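Arginine kinase (Anthopleura japonica, PDB 4RF6) catalyses the reversible transfer of a phosphoryl group from ATP to L-arginine, yielding phosphoarginine and ADP, through two phosphagen kinase units joined in one chain. Local coordinates at residues R200-A205 with N230-L235. Residues are numbered along the deposited sequence; the frame is centred on the assembly and turned at random.
Sequences RFLEAA and NEEDHL
Leu202 overlaps the two carboxylate-bearing side chains Glu231 and Glu232, splitting its methyls between them: CD1 lies 3.9 Å from OE1 of Glu231, and CD2 lies 3.8 Å from OE1 of Glu232. CD2 of Leu202 also lies 4.1 Å from CG of Glu232. Both meetings are crossings at about a right angle, and no hydrogen bond spans the segments, so the evidence is for van der Waals packing of one leucine fork against the glutamates. The backbones stay well apart, 7.3 Å between the CA atoms of Leu202 and Glu232. Leu202, whose CB points toward the loop, reaches across this gap, and the extended chain of Glu232, with CG anti to the backbone N (chi1 178°), sets its CG, CD and OE1 beside CD2 of the leucine. Glu231 bends instead at chi2 (-119°), and its OE2 accepts a weak bond from the backbone N of Glu232, 3.1 Å long with an N-H...O angle of 144°. The same OE2 forms a salt bridge with Arg236, a predicted ATP-binding residue; together these contacts should limit rotation of the carboxylate. Glu232 is a substrate-binding residue by similarity, as is Cys278, whose side chain is about 4 Å away at nearest atoms. Leu202 therefore probably packs beside the guanidine-binding pocket. Helix 200-205 faces the N-terminal part of the unit, with Ala204 against helix 57-66 and Arg200 salt-bridged to Asp69, while residues 230-235 form the turn from strand 225-229 into strand 235-242 of the antiparallel sheet, where Asn230 and His234 rest on helix 149-163.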
loop_
_atom_site.group_PDB
_atom_site.type_symbol
_atom_site.label_atom_id
_atom_site.label_comp_id
_atom_site.label_asym_id
_atom_site.label_seq_id
_atom_site.Cartn_x
_atom_site.Cartn_y
_atom_site.Cartn_z
ATOM N N ARG A 200 -18.426 24.325 3.046
ATOM C CA ARG A 200 -19.232 25.501 2.725
ATOM C C ARG A 200 -20.022 25.345 1.428
ATOM O O ARG A 200 -21.091 25.932 1.277
ATOM C CB ARG A 200 -18.355 26.756 2.655
ATOM C CG ARG A 200 -17.173 26.653 1.690
ATOM C CD ARG A 200 -16.294 27.902 1.763
ATOM N NE ARG A 200 -15.064 27.779 0.982
ATOM C CZ ARG A 200 -14.907 28.251 -0.251
ATOM N NH1 ARG A 200 -15.904 28.876 -0.862
ATOM N NH2 ARG A 200 -13.750 28.095 -0.880
ATOM N N PHE A 201 -19.496 24.552 0.500
ATOM C CA PHE A 201 -20.164 24.327 -0.777
ATOM C C PHE A 201 -21.422 23.470 -0.608
ATOM O O PHE A 201 -22.480 23.800 -1.144
ATOM C CB PHE A 201 -19.205 23.683 -1.785
ATOM C CG PHE A 201 -18.042 24.560 -2.172
ATOM C CD1 PHE A 201 -18.155 25.456 -3.230
ATOM C CD2 PHE A 201 -16.832 24.479 -1.490
ATOM C CE1 PHE A 201 -17.087 26.265 -3.598
ATOM C CE2 PHE A 201 -15.760 25.287 -1.851
ATOM C CZ PHE A 201 -15.890 26.182 -2.904
ATOM N N LEU A 202 -21.301 22.374 0.141
ATOM C CA LEU A 202 -22.436 21.487 0.406
ATOM C C LEU A 202 -23.441 22.151 1.346
ATOM O O LEU A 202 -24.662 22.001 1.192
ATOM C CB LEU A 202 -21.955 20.165 1.005
ATOM C CG LEU A 202 -20.942 19.392 0.166
ATOM C CD1 LEU A 202 -20.715 18.005 0.744
ATOM C CD2 LEU A 202 -21.398 19.306 -1.277
ATOM N N GLU A 203 -22.914 22.885 2.322
ATOM C CA GLU A 203 -23.746 23.662 3.239
ATOM C C GLU A 203 -24.700 24.578 2.468
ATOM O O GLU A 203 -25.916 24.526 2.652
ATOM C CB GLU A 203 -22.857 24.484 4.180
ATOM C CG GLU A 203 -23.617 25.410 5.118
ATOM C CD GLU A 203 -24.436 24.663 6.157
ATOM O OE1 GLU A 203 -24.134 23.481 6.431
ATOM O OE2 GLU A 203 -25.385 25.268 6.696
ATOM N N ALA A 204 -24.144 25.401 1.584
ATOM C CA ALA A 204 -24.945 26.365 0.830
ATOM C C ALA A 204 -25.881 25.694 -0.181
ATOM O O ALA A 204 -26.861 26.295 -0.629
ATOM C CB ALA A 204 -24.044 27.378 0.136
ATOM N N ALA A 205 -25.564 24.456 -0.544
ATOM C CA ALA A 205 -26.366 23.694 -1.499
ATOM C C ALA A 205 -27.613 23.102 -0.844
ATOM O O ALA A 205 -28.525 22.634 -1.537
ATOM C CB ALA A 205 -25.528 22.593 -2.117
ATOM N N ASN A 230 -25.409 8.834 1.616
ATOM C CA ASN A 230 -26.092 10.115 1.815
ATOM C C ASN A 230 -25.180 11.294 2.148
ATOM O O ASN A 230 -25.557 12.186 2.911
ATOM C CB ASN A 230 -27.204 9.988 2.869
ATOM C CG ASN A 230 -28.419 9.260 2.345
ATOM O OD1 ASN A 230 -28.779 9.397 1.178
ATOM N ND2 ASN A 230 -29.054 8.468 3.204
ATOM N N GLU A 231 -23.980 11.291 1.583
ATOM C CA GLU A 231 -23.113 12.461 1.669
ATOM C C GLU A 231 -23.570 13.481 0.613
ATOM O O GLU A 231 -24.585 14.162 0.799
ATOM C CB GLU A 231 -21.645 12.062 1.480
ATOM C CG GLU A 231 -20.624 13.160 1.799
ATOM C CD GLU A 231 -19.768 13.534 0.596
ATOM O OE1 GLU A 231 -18.992 14.511 0.694
ATOM O OE2 GLU A 231 -19.874 12.850 -0.444
ATOM N N GLU A 232 -22.856 13.569 -0.505
ATOM C CA GLU A 232 -23.215 14.524 -1.553
ATOM C C GLU A 232 -24.258 13.937 -2.507
ATOM O O GLU A 232 -25.070 14.665 -3.093
ATOM C CB GLU A 232 -21.972 14.974 -2.322
ATOM C CG GLU A 232 -22.270 15.943 -3.461
ATOM C CD GLU A 232 -21.023 16.385 -4.196
ATOM O OE1 GLU A 232 -19.986 16.587 -3.533
ATOM O OE2 GLU A 232 -21.088 16.534 -5.434
ATOM N N ASP A 233 -24.216 12.621 -2.679
ATOM C CA ASP A 233 -25.271 11.904 -3.386
ATOM C C ASP A 233 -25.745 10.783 -2.464
ATOM O O ASP A 233 -25.132 10.549 -1.424
ATOM C CB ASP A 233 -24.742 11.324 -4.707
ATOM C CG ASP A 233 -24.478 12.388 -5.756
ATOM O OD1 ASP A 233 -25.442 12.816 -6.420
ATOM O OD2 ASP A 233 -23.306 12.783 -5.925
ATOM N N HIS A 234 -26.829 10.098 -2.828
ATOM C CA HIS A 234 -27.317 8.993 -2.004
ATOM C C HIS A 234 -26.200 7.974 -1.784
ATOM O O HIS A 234 -26.023 7.440 -0.688
ATOM C CB HIS A 234 -28.512 8.298 -2.666
ATOM C CG HIS A 234 -29.676 9.203 -2.925
ATOM N ND1 HIS A 234 -30.780 8.805 -3.649
ATOM C CD2 HIS A 234 -29.908 10.484 -2.557
ATOM C CE1 HIS A 234 -31.642 9.804 -3.716
ATOM N NE2 HIS A 234 -31.134 10.836 -3.065
ATOM N N LEU A 235 -25.436 7.723 -2.839
ATOM C CA LEU A 235 -24.367 6.745 -2.781
ATOM C C LEU A 235 -23.094 7.270 -3.422
ATOM O O LEU A 235 -23.120 7.816 -4.535
ATOM C CB LEU A 235 -24.788 5.454 -3.485
ATOM C CG LEU A 235 -26.032 4.767 -2.928
ATOM C CD1 LEU A 235 -26.638 3.812 -3.946
ATOM C CD2 LEU A 235 -25.677 4.023 -1.665
#